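Local coordinates for protein phenylalanyl-tRNA synthetase beta chain (Bacteroides fragilis, PDB 3IG2) that forms the core catalytic-like domain of the beta subunit of a tetrameric, magnesium-dependent enzyme that joins phenylalanine to its tRNA using ATP, at residues 44-48 / 92-96; 24-28 / 68-72; 156-161 / 172-177. All blocks are in the same frame, centred on the assembly; numbering follows the deposited sequence.

Interaction 1: residues 44-48 / 92-96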
ATOM      1  N   SER B  44     -35.502 -14.049 -20.725  1.00 13.88           N
ATOM      2  CA  SER B  44     -36.714 -13.784 -20.011  1.00 13.54           C
ATOM      3  C   SER B  44     -37.493 -15.093 -19.718  1.00 13.14           C
ATOM      4  O   SER B  44     -38.071 -15.254 -18.639  1.00 12.27           O
ATOM      5  CB  SER B  44     -37.501 -12.759 -20.825  1.00 12.74           C
ATOM      6  OG  SER B  44     -38.871 -12.898 -20.665  1.00 15.38           O
ATOM      7  N   LYS B  45     -37.454 -16.047 -20.646  1.00 12.79           N
ATOM      8  CA  LYS B  45     -38.206 -17.283 -20.451  1.00 12.88           C
ATOM      9  C   LYS B  45     -37.650 -18.157 -19.341  1.00 13.05           C
ATOM     10  O   LYS B  45     -38.348 -19.048 -18.879  1.00 13.04           O
ATOM     11  CB  LYS B  45     -38.329 -18.085 -21.748  1.00 13.12           C
ATOM     12  CG  LYS B  45     -37.026 -18.627 -22.328  1.00 14.17           C
ATOM     13  CD  LYS B  45     -37.329 -19.537 -23.561  1.00 16.41           C
ATOM     14  CE  LYS B  45     -36.068 -19.861 -24.350  1.00 18.44           C
ATOM     15  NZ  LYS B  45     -34.877 -20.028 -23.446  1.00 19.10           N
ATOM     16  N   ASN B  46     -36.406 -17.908 -18.914  1.00 12.44           N
ATOM     17  CA  ASN B  46     -35.812 -18.688 -17.802  1.00 12.81           C
ATOM     18  C   ASN B  46     -35.917 -18.006 -16.425  1.00 12.71           C
ATOM     19  O   ASN B  46     -35.307 -18.443 -15.453  1.00 12.48           O
ATOM     20  CB  ASN B  46     -34.356 -19.066 -18.097  1.00 11.97           C
ATOM     21  CG  ASN B  46     -34.214 -19.873 -19.369  1.00 13.38           C
ATOM     22  OD1 ASN B  46     -33.479 -19.482 -20.272  1.00 16.69           O
ATOM     23  ND2 ASN B  46     -34.934 -20.990 -19.461  1.00 11.62           N
ATOM     24  N   LEU B  47     -36.713 -16.949 -16.349  1.00 12.46           N
ATOM     25  CA  LEU B  47     -36.878 -16.238 -15.084  1.00 13.20           C
ATOM     26  C   LEU B  47     -37.791 -17.005 -14.158  1.00 12.37           C
ATOM     27  O   LEU B  47     -38.759 -17.605 -14.591  1.00 12.01           O
ATOM     28  CB  LEU B  47     -37.471 -14.842 -15.290  1.00 12.43           C
ATOM     29  CG  LEU B  47     -36.551 -13.744 -15.822  1.00 13.86           C
ATOM     30  CD1 LEU B  47     -37.426 -12.568 -16.333  1.00 13.31           C
ATOM     31  CD2 LEU B  47     -35.589 -13.312 -14.754  1.00 12.21           C
ATOM     32  N   VAL B  48     -37.478 -16.944 -12.879  1.00 11.92           N
ATOM     33  CA  VAL B  48     -38.337 -17.488 -11.851  1.00 12.07           C
ATOM     34  C   VAL B  48     -39.322 -16.395 -11.463  1.00 12.05           C
ATOM     35  O   VAL B  48     -38.971 -15.502 -10.707  1.00 11.37           O
ATOM     36  CB  VAL B  48     -37.483 -17.908 -10.623  1.00 12.53           C
ATOM     37  CG1 VAL B  48     -38.372 -18.462  -9.481  1.00 12.80           C
ATOM     38  CG2 VAL B  48     -36.446 -18.928 -11.043  1.00 11.35           C
ATOM     39  N   CYS B  92     -28.493 -16.795  -7.351  1.00 12.07           N
ATOM     40  CA  CYS B  92     -29.357 -16.502  -8.484  1.00 12.18           C
ATOM     41  C   CYS B  92     -30.253 -17.700  -8.714  1.00 11.74           C
ATOM     42  O   CYS B  92     -30.001 -18.763  -8.189  1.00 11.42           O
ATOM     43  CB  CYS B  92     -28.534 -16.221  -9.749  1.00 11.18           C
ATOM     44  SG  CYS B  92     -27.634 -14.695  -9.590  1.00 15.16           S
ATOM     45  N   TYR B  93     -31.302 -17.500  -9.499  1.00 11.58           N
ATOM     46  CA  TYR B  93     -32.379 -18.447  -9.646  1.00 12.00           C
ATOM     47  C   TYR B  93     -32.729 -18.622 -11.127  1.00 12.16           C
ATOM     48  O   TYR B  93     -32.638 -17.679 -11.909  1.00 12.45           O
ATOM     49  CB  TYR B  93     -33.601 -17.960  -8.843  1.00 12.71           C
ATOM     50  CG  TYR B  93     -33.259 -17.770  -7.384  1.00 12.22           C
ATOM     51  CD1 TYR B  93     -33.367 -18.832  -6.486  1.00 12.74           C
ATOM     52  CD2 TYR B  93     -32.772 -16.558  -6.917  1.00 10.73           C
ATOM     53  CE1 TYR B  93     -33.014 -18.687  -5.151  1.00 12.85           C
ATOM     54  CE2 TYR B  93     -32.419 -16.395  -5.572  1.00 12.01           C
ATOM     55  CZ  TYR B  93     -32.553 -17.469  -4.692  1.00 11.83           C
ATOM     56  OH  TYR B  93     -32.214 -17.345  -3.369  1.00  9.89           O
ATOM     57  N   HIS B  94     -33.155 -19.830 -11.474  1.00 12.16           N
ATOM     58  CA  HIS B  94     -33.349 -20.269 -12.847  1.00 12.39           C
ATOM     59  C   HIS B  94     -34.592 -21.142 -12.934  1.00 11.48           C
ATOM     60  O   HIS B  94     -34.878 -21.962 -12.047  1.00 11.10           O
ATOM     61  CB  HIS B  94     -32.095 -21.031 -13.319  1.00 12.36           C
ATOM     62  CG  HIS B  94     -32.181 -21.583 -14.714  1.00 15.42           C
ATOM     63  ND1 HIS B  94     -31.692 -20.909 -15.818  1.00 16.39           N
ATOM     64  CD2 HIS B  94     -32.663 -22.766 -15.181  1.00 16.31           C
ATOM     65  CE1 HIS B  94     -31.878 -21.647 -16.903  1.00 16.80           C
ATOM     66  NE2 HIS B  94     -32.474 -22.773 -16.546  1.00 16.30           N
ATOM     67  N   PHE B  95     -35.354 -20.921 -13.994  1.00 10.82           N
ATOM     68  CA  PHE B  95     -36.510 -21.747 -14.308  1.00 10.86           C
ATOM     69  C   PHE B  95     -36.192 -22.530 -15.574  1.00 10.87           C
ATOM     70  O   PHE B  95     -35.867 -21.943 -16.608  1.00 10.36           O
ATOM     71  CB  PHE B  95     -37.763 -20.879 -14.509  1.00 10.80           C
ATOM     72  CG  PHE B  95     -38.901 -21.600 -15.204  1.00  9.83           C
ATOM     73  CD1 PHE B  95     -39.519 -22.702 -14.617  1.00 10.75           C
ATOM     74  CD2 PHE B  95     -39.362 -21.164 -16.450  1.00 11.07           C
ATOM     75  CE1 PHE B  95     -40.588 -23.378 -15.271  1.00 12.17           C
ATOM     76  CE2 PHE B  95     -40.417 -21.817 -17.109  1.00  9.65           C
ATOM     77  CZ  PHE B  95     -41.032 -22.932 -16.521  1.00 12.13           C
ATOM     78  N   ASP B  96     -36.256 -23.853 -15.477  1.00 11.31           N
ATOM     79  CA  ASP B  96     -36.090 -24.708 -16.621  1.00 12.32           C
ATOM     80  C   ASP B  96     -37.248 -25.696 -16.661  1.00 12.55           C
ATOM     81  O   ASP B  96     -38.050 -25.675 -17.590  1.00 12.87           O
ATOM     82  CB  ASP B  96     -34.767 -25.453 -16.515  1.00 12.64           C
ATOM     83  CG  ASP B  96     -34.611 -26.540 -17.560  1.00 14.44           C
ATOM     84  OD1 ASP B  96     -35.411 -26.618 -18.522  1.00 15.71           O
ATOM     85  OD2 ASP B  96     -33.654 -27.331 -17.422  1.00 17.15           O
TER
HETATM   86  O   HOH W   1     -34.798 -15.968 -12.372  1.00 12.93           O
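Asn-46 lays its side chain alongside the imidazole of His-94, both running out in the same direction with amide and ring planes 18° apart; CB of Asn-46 lies 3.8 Å from CE1 of His-94. The amide also reaches the strand backbone: ND2 of Asn-46 donates to O of Phe-95 at 3.1 Å, nearly along the C=O axis, with the acceptor tilted from the amide plane. In return, N of Phe-95 donates to O of Asn-46 at 2.9 Å from above the carbonyl plane, so main chain and side chain of one asparagine grip both polar backbone atoms of Phe-95. O of Lys-45 lies at the ring's edge, in its plane, 3.4 Å from CD2 of Phe-95. Val-48 holds CG2 beside its own backbone N (CG1 is anti to it, chi1 178°), and this branch presses on the strand, 3.4 Å from N of His-94 and 3.7 Å from CB of Tyr-93. A water accepts from N of Val-48 and donates to O of Tyr-93, bridging the backbones where they separate. The loop before strand 48-49 thereby docks on the end of strand 85-95, part of the mixed sheet of this class II synthetase-like fold.

Interaction 2: residues 24-28 / 68-72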
ATOM      1  N   GLU B  24     -17.706  -4.832  -0.138  1.00 10.85           N
ATOM      2  CA  GLU B  24     -18.791  -5.757  -0.351  1.00 10.79           C
ATOM      3  C   GLU B  24     -20.160  -5.050  -0.459  1.00 11.07           C
ATOM      4  O   GLU B  24     -20.455  -4.124   0.302  1.00 10.75           O
ATOM      5  CB  GLU B  24     -18.810  -6.810   0.772  1.00 10.93           C
ATOM      6  CG  GLU B  24     -19.718  -7.995   0.446  1.00 11.74           C
ATOM      7  CD  GLU B  24     -19.553  -9.210   1.395  1.00 14.99           C
ATOM      8  OE1 GLU B  24     -20.375 -10.153   1.281  1.00 15.30           O
ATOM      9  OE2 GLU B  24     -18.619  -9.243   2.223  1.00 13.74           O
ATOM     10  N   ILE B  25     -21.000  -5.491  -1.393  1.00 10.93           N
ATOM     11  CA  ILE B  25     -22.360  -4.972  -1.488  1.00 11.37           C
ATOM     12  C   ILE B  25     -23.379  -6.088  -1.373  1.00 12.06           C
ATOM     13  O   ILE B  25     -23.051  -7.270  -1.535  1.00 11.78           O
ATOM     14  CB  ILE B  25     -22.625  -4.146  -2.797  1.00 11.63           C
ATOM     15  CG1 ILE B  25     -22.433  -5.028  -4.039  1.00 12.28           C
ATOM     16  CG2 ILE B  25     -21.760  -2.849  -2.783  1.00  9.98           C
ATOM     17  CD1 ILE B  25     -22.823  -4.386  -5.414  1.00 10.80           C
ATOM     18  N   LEU B  26     -24.622  -5.705  -1.086  1.00 12.21           N
ATOM     19  CA  LEU B  26     -25.654  -6.704  -0.909  1.00 13.77           C
ATOM     20  C   LEU B  26     -26.892  -6.171  -1.579  1.00 13.33           C
ATOM     21  O   LEU B  26     -27.380  -5.129  -1.194  1.00 13.37           O
ATOM     22  CB  LEU B  26     -25.901  -6.906   0.580  1.00 13.74           C
ATOM     23  CG  LEU B  26     -26.282  -8.291   1.104  1.00 19.91           C
ATOM     24  CD1 LEU B  26     -27.508  -8.930   0.415  1.00 18.70           C
ATOM     25  CD2 LEU B  26     -25.048  -9.238   1.102  1.00 22.78           C
ATOM     26  N   ASN B  27     -27.378  -6.869  -2.595  1.00 12.72           N
ATOM     27  CA  ASN B  27     -28.570  -6.436  -3.319  1.00 13.43           C
ATOM     28  C   ASN B  27     -29.735  -7.425  -3.165  1.00 13.55           C
ATOM     29  O   ASN B  27     -29.530  -8.626  -2.960  1.00 14.52           O
ATOM     30  CB  ASN B  27     -28.245  -6.177  -4.811  1.00 12.71           C
ATOM     31  CG  ASN B  27     -27.313  -4.951  -5.022  1.00 14.73           C
ATOM     32  OD1 ASN B  27     -26.194  -5.075  -5.501  1.00 18.53           O
ATOM     33  ND2 ASN B  27     -27.780  -3.806  -4.665  1.00 13.80           N
ATOM     34  N   ASN B  28     -30.955  -6.920  -3.263  1.00 13.26           N
ATOM     35  CA  ASN B  28     -32.127  -7.748  -3.136  1.00 13.05           C
ATOM     36  C   ASN B  28     -32.158  -8.803  -4.219  1.00 12.60           C
ATOM     37  O   ASN B  28     -31.781  -8.563  -5.348  1.00 13.46           O
ATOM     38  CB  ASN B  28     -33.385  -6.911  -3.310  1.00 13.74           C
ATOM     39  CG  ASN B  28     -33.720  -6.080  -2.100  1.00 16.60           C
ATOM     40  OD1 ASN B  28     -33.351  -6.390  -0.957  1.00 19.27           O
ATOM     41  ND2 ASN B  28     -34.463  -5.016  -2.343  1.00 20.49           N
ATOM     42  N   GLY B  68     -28.224  -5.644 -10.169  1.00 12.43           N
ATOM     43  CA  GLY B  68     -28.158  -5.045  -8.863  1.00 12.56           C
ATOM     44  C   GLY B  68     -26.890  -4.233  -8.682  1.00 12.49           C
ATOM     45  O   GLY B  68     -26.922  -3.164  -8.092  1.00 11.82           O
ATOM     46  N   GLY B  69     -25.770  -4.755  -9.171  1.00 12.07           N
ATOM     47  CA  GLY B  69     -24.502  -4.023  -9.108  1.00 11.66           C
ATOM     48  C   GLY B  69     -24.531  -2.733  -9.930  1.00 11.43           C
ATOM     49  O   GLY B  69     -23.940  -1.737  -9.527  1.00 11.92           O
ATOM     50  N   LEU B  70     -25.212  -2.743 -11.075  1.00 10.57           N
ATOM     51  CA  LEU B  70     -25.317  -1.529 -11.885  1.00  9.64           C
ATOM     52  C   LEU B  70     -26.176  -0.497 -11.171  1.00  9.78           C
ATOM     53  O   LEU B  70     -25.850   0.667 -11.213  1.00 10.14           O
ATOM     54  CB  LEU B  70     -25.864  -1.799 -13.287  1.00  8.96           C
ATOM     55  CG  LEU B  70     -25.022  -2.653 -14.234  1.00  8.17           C
ATOM     56  CD1 LEU B  70     -25.756  -2.827 -15.543  1.00  8.19           C
ATOM     57  CD2 LEU B  70     -23.617  -2.091 -14.471  1.00  7.58           C
ATOM     58  N   GLU B  71     -27.250  -0.930 -10.516  1.00  9.59           N
ATOM     59  CA  GLU B  71     -28.042  -0.052  -9.644  1.00 10.61           C
ATOM     60  C   GLU B  71     -27.185   0.565  -8.523  1.00 10.45           C
ATOM     61  O   GLU B  71     -27.263   1.772  -8.273  1.00  9.84           O
ATOM     62  CB  GLU B  71     -29.216  -0.796  -9.023  1.00 10.16           C
ATOM     63  CG  GLU B  71     -30.302  -1.237  -9.989  1.00 12.64           C
ATOM     64  CD  GLU B  71     -31.249  -2.268  -9.357  1.00 15.19           C
ATOM     65  OE1 GLU B  71     -30.965  -2.711  -8.230  1.00 17.26           O
ATOM     66  OE2 GLU B  71     -32.289  -2.618  -9.957  1.00 16.51           O
ATOM     67  N   SER B  72     -26.360  -0.270  -7.881  1.00  9.91           N
ATOM     68  CA  SER B  72     -25.468   0.173  -6.800  1.00  9.29           C
ATOM     69  C   SER B  72     -24.464   1.206  -7.295  1.00  9.03           C
ATOM     70  O   SER B  72     -24.195   2.173  -6.601  1.00  9.43           O
ATOM     71  CB  SER B  72     -24.714  -1.011  -6.177  1.00  9.18           C
ATOM     72  OG  SER B  72     -25.588  -1.941  -5.559  1.00  8.78           O
TER
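Ile-25 supplies the apolar part of the contact, laying its CD1 methyl over one turn of helix 66-75. CD1 of Ile-25 is 3.7 Å from OG of Ser-72, and 4.1 Å from CA of Gly-69, three residues earlier on the same turn. The reach comes from the torsions: CG1 sits between the backbone N and the carbonyl carbon (chi1 62°), and the chain then runs out extended to CD1. With no side chain at Gly-69, the methyl meets the helix backbone directly. Gly-68, likewise without a side chain, lets CB of Asn-27 come in close to the helix, the CA atoms of Gly-68 and Asn-27 being 5.7 Å apart.

In the fold, residues 24-28 lead away from strand 23-24, an outermost strand of the mixed sheet of this class II synthetase-like domain, and helix 66-75 packs beside them. Ile-25 still pairs through its backbone with Phe-87 of the neighbouring strand 85-95, and its side chain touches Phe-86 and Glu-88, while the backbone N of Asn-27 is hydrogen-bonded to OE2 of Glu-88.

The polar part gathers at the amide of Asn-27. Its CG lies beside its own backbone N (chi1 -68°), which sets the amide against the helix, and there CG of Asn-27 is 3.5 Å from OG of Ser-72 and 3.6 Å from O of Gly-68. The amide, the serine hydroxyl and the glycine carbonyl thus form a compact polar cluster next to the isoleucine methyl. The carbonyl belongs to the helix as well, since O of Gly-68 accepts the backbone N-H of Ser-72 at 3.0 Å. Within the same turn, OG of Ser-72 lies 3.1 Å from O of Gly-68.

Interaction 3: residues 156-161 / 172-177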
ATOM      1  N   HIS B 156      -3.539 -23.738 -15.497  1.00 11.04           N
ATOM      2  CA  HIS B 156      -3.221 -24.371 -16.764  1.00 12.06           C
ATOM      3  C   HIS B 156      -4.240 -25.444 -17.123  1.00 12.32           C
ATOM      4  O   HIS B 156      -4.265 -25.929 -18.249  1.00 12.58           O
ATOM      5  CB  HIS B 156      -1.777 -24.889 -16.761  1.00 12.32           C
ATOM      6  CG  HIS B 156      -0.805 -23.924 -16.153  1.00 14.15           C
ATOM      7  ND1 HIS B 156       0.049 -24.270 -15.126  1.00 16.06           N
ATOM      8  CD2 HIS B 156      -0.589 -22.608 -16.395  1.00 15.22           C
ATOM      9  CE1 HIS B 156       0.761 -23.215 -14.772  1.00 15.94           C
ATOM     10  NE2 HIS B 156       0.393 -22.192 -15.526  1.00 16.12           N
ATOM     11  N   SER B 157      -5.108 -25.776 -16.171  1.00 12.69           N
ATOM     12  CA  SER B 157      -6.212 -26.688 -16.431  1.00 13.29           C
ATOM     13  C   SER B 157      -7.413 -26.004 -17.106  1.00 13.83           C
ATOM     14  O   SER B 157      -8.357 -26.678 -17.520  1.00 14.02           O
ATOM     15  CB  SER B 157      -6.659 -27.395 -15.139  1.00 12.95           C
ATOM     16  OG  SER B 157      -7.526 -26.573 -14.360  1.00 13.12           O
ATOM     17  N   LEU B 158      -7.382 -24.677 -17.217  1.00 14.43           N
ATOM     18  CA  LEU B 158      -8.578 -23.916 -17.664  1.00 14.61           C
ATOM     19  C   LEU B 158      -8.537 -23.612 -19.176  1.00 14.27           C
ATOM     20  O   LEU B 158      -7.468 -23.464 -19.761  1.00 14.05           O
ATOM     21  CB  LEU B 158      -8.681 -22.594 -16.889  1.00 14.52           C
ATOM     22  CG  LEU B 158      -8.598 -22.601 -15.361  1.00 15.19           C
ATOM     23  CD1 LEU B 158      -8.364 -21.173 -14.870  1.00 16.66           C
ATOM     24  CD2 LEU B 158      -9.834 -23.225 -14.691  1.00 12.99           C
ATOM     25  N   VAL B 159      -9.713 -23.508 -19.779  1.00 14.56           N
ATOM     26  CA  VAL B 159      -9.872 -23.182 -21.200  1.00 13.73           C
ATOM     27  C   VAL B 159     -10.581 -21.822 -21.286  1.00 14.05           C
ATOM     28  O   VAL B 159     -11.677 -21.658 -20.746  1.00 14.29           O
ATOM     29  CB  VAL B 159     -10.771 -24.207 -21.906  1.00 13.97           C
ATOM     30  CG1 VAL B 159     -11.086 -23.754 -23.347  1.00 12.76           C
ATOM     31  CG2 VAL B 159     -10.180 -25.612 -21.865  1.00 13.57           C
ATOM     32  N   VAL B 160      -9.984 -20.875 -22.000  1.00 13.10           N
ATOM     33  CA  VAL B 160     -10.437 -19.506 -22.028  1.00 12.93           C
ATOM     34  C   VAL B 160     -10.973 -19.167 -23.404  1.00 13.39           C
ATOM     35  O   VAL B 160     -10.274 -19.312 -24.387  1.00 13.86           O
ATOM     36  CB  VAL B 160      -9.308 -18.546 -21.644  1.00 13.04           C
ATOM     37  CG1 VAL B 160      -9.790 -17.083 -21.692  1.00 13.10           C
ATOM     38  CG2 VAL B 160      -8.768 -18.888 -20.263  1.00 14.10           C
ATOM     39  N   GLY B 161     -12.219 -18.723 -23.472  1.00 13.43           N
ATOM     40  CA  GLY B 161     -12.892 -18.476 -24.753  1.00 14.03           C
ATOM     41  C   GLY B 161     -13.183 -16.997 -24.890  1.00 15.05           C
ATOM     42  O   GLY B 161     -13.193 -16.257 -23.905  1.00 14.79           O
ATOM     43  N   LEU B 172     -14.148 -12.479 -21.732  1.00 14.16           N
ATOM     44  CA  LEU B 172     -13.532 -13.803 -21.712  1.00 14.74           C
ATOM     45  C   LEU B 172     -14.371 -14.752 -20.890  1.00 14.81           C
ATOM     46  O   LEU B 172     -14.948 -14.359 -19.873  1.00 13.77           O
ATOM     47  CB  LEU B 172     -12.121 -13.745 -21.118  1.00 14.39           C
ATOM     48  CG  LEU B 172     -11.064 -13.010 -21.942  1.00 14.79           C
ATOM     49  CD1 LEU B 172      -9.725 -12.929 -21.198  1.00 12.95           C
ATOM     50  CD2 LEU B 172     -10.891 -13.667 -23.313  1.00 15.97           C
ATOM     51  N   THR B 173     -14.437 -16.003 -21.331  1.00 15.42           N
ATOM     52  CA  THR B 173     -15.048 -17.060 -20.515  1.00 15.76           C
ATOM     53  C   THR B 173     -13.953 -17.985 -20.018  1.00 15.05           C
ATOM     54  O   THR B 173     -12.954 -18.210 -20.717  1.00 14.76           O
ATOM     55  CB  THR B 173     -16.055 -17.895 -21.301  1.00 15.54           C
ATOM     56  OG1 THR B 173     -15.390 -18.515 -22.417  1.00 16.49           O
ATOM     57  CG2 THR B 173     -17.183 -17.012 -21.812  1.00 17.25           C
ATOM     58  N   VAL B 174     -14.154 -18.525 -18.823  1.00 14.31           N
ATOM     59  CA  VAL B 174     -13.227 -19.463 -18.255  1.00 14.21           C
ATOM     60  C   VAL B 174     -14.020 -20.725 -18.022  1.00 14.72           C
ATOM     61  O   VAL B 174     -15.087 -20.673 -17.415  1.00 15.28           O
ATOM     62  CB  VAL B 174     -12.613 -18.959 -16.942  1.00 14.57           C
ATOM     63  CG1 VAL B 174     -11.668 -20.002 -16.370  1.00 12.81           C
ATOM     64  CG2 VAL B 174     -11.854 -17.634 -17.190  1.00 14.15           C
ATOM     65  N   ASN B 175     -13.504 -21.847 -18.537  1.00 14.00           N
ATOM     66  CA  ASN B 175     -14.234 -23.117 -18.555  1.00 13.81           C
ATOM     67  C   ASN B 175     -13.349 -24.277 -18.154  1.00 12.34           C
ATOM     68  O   ASN B 175     -12.139 -24.188 -18.280  1.00 12.70           O
ATOM     69  CB  ASN B 175     -14.792 -23.355 -19.961  1.00 13.76           C
ATOM     70  CG  ASN B 175     -15.534 -22.142 -20.503  1.00 15.58           C
ATOM     71  OD1 ASN B 175     -16.752 -22.099 -20.461  1.00 15.37           O
ATOM     72  ND2 ASN B 175     -14.789 -21.145 -21.012  1.00 15.80           N
ATOM     73  N   THR B 176     -13.934 -25.354 -17.667  1.00 11.43           N
ATOM     74  CA  THR B 176     -13.156 -26.585 -17.484  1.00 11.90           C
ATOM     75  C   THR B 176     -12.900 -27.189 -18.867  1.00 12.07           C
ATOM     76  O   THR B 176     -13.534 -26.792 -19.867  1.00 12.04           O
ATOM     77  CB  THR B 176     -13.868 -27.647 -16.589  1.00 11.68           C
ATOM     78  OG1 THR B 176     -15.099 -28.053 -17.201  1.00 10.66           O
ATOM     79  CG2 THR B 176     -14.152 -27.092 -15.199  1.00 13.44           C
ATOM     80  N   LYS B 177     -11.993 -28.158 -18.932  1.00 12.89           N
ATOM     81  CA  LYS B 177     -11.769 -28.872 -20.193  1.00 13.75           C
ATOM     82  C   LYS B 177     -13.050 -29.530 -20.680  1.00 14.22           C
ATOM     83  O   LYS B 177     -13.289 -29.633 -21.878  1.00 14.04           O
ATOM     84  CB  LYS B 177     -10.619 -29.856 -20.071  1.00 13.70           C
ATOM     85  CG  LYS B 177      -9.277 -29.148 -20.133  1.00 15.17           C
ATOM     86  CD  LYS B 177      -8.136 -29.984 -19.583  1.00 17.06           C
ATOM     87  CE  LYS B 177      -6.824 -29.394 -20.040  1.00 18.30           C
ATOM     88  NZ  LYS B 177      -5.718 -29.863 -19.192  1.00 21.05           N
TER
HETATM   89  O   HOH W   2     -10.283 -29.246 -16.562  1.00  3.66           O
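Leu-172 packs its CD2 obliquely against CG1 of Val-160, 3.9 Å away, in the antiparallel beta hairpin of strands 159-163 and 171-175 at the edge of the mixed sheet. Thr-173 and Gly-161 form a hydrogen-bonded pair: each backbone N donates to the other's O at 2.9 Å. OG1 of Thr-173 sits between its backbone N and carbonyl carbon (chi1 60°), from where it takes a further, weak bond from N of Gly-161. Val-174, in a non-hydrogen-bonded pair with Val-160, brings CG1 to 3.8 Å from CD1 of Leu-158; Phe-148 of helix 134-150 touches both Leu-158 and Val-174, so this face is turned to the helix. Asn-175 returns to the face of Thr-173. Its O receives N of Val-159 almost straight (172°), and its N donates to O of Val-159. Its ND2 bridges two acceptors in the amide plane, O of Val-159 at 3.2 Å and OG1 of Thr-173 at 3.0 Å, while Arg-181 holds OD1. Past Thr-176, the side chains of Lys-177 and Val-159 cross at about a right angle, CG of Lys-177 lying 4.0 Å from CG2 of Val-159 and 3.7 Å from O of Ser-157.

Along the chain interactions 1 and 2 cross, their segments alternating in the order 24-28, 44-48, 68-72, 92-96; interaction 3 follows as a separate, local hairpin. The centres of 1 and 2 are about 19 Å apart. Interaction 1 uses the end of strand 85-95, and interaction 2 adjoins that strand through Ile-25, whose backbone pairs with Phe-87. Interaction 3 lies about 25 Å from interaction 1 and about 27 Å from interaction 2, centre to centre. In this catalytic-like domain residues 44-48 dock on strand 85-95, next to the outermost strand 23-24, helix 66-75 packs against the residues that follow strand 23-24, and the hairpin forms the other edge of the mixed sheet.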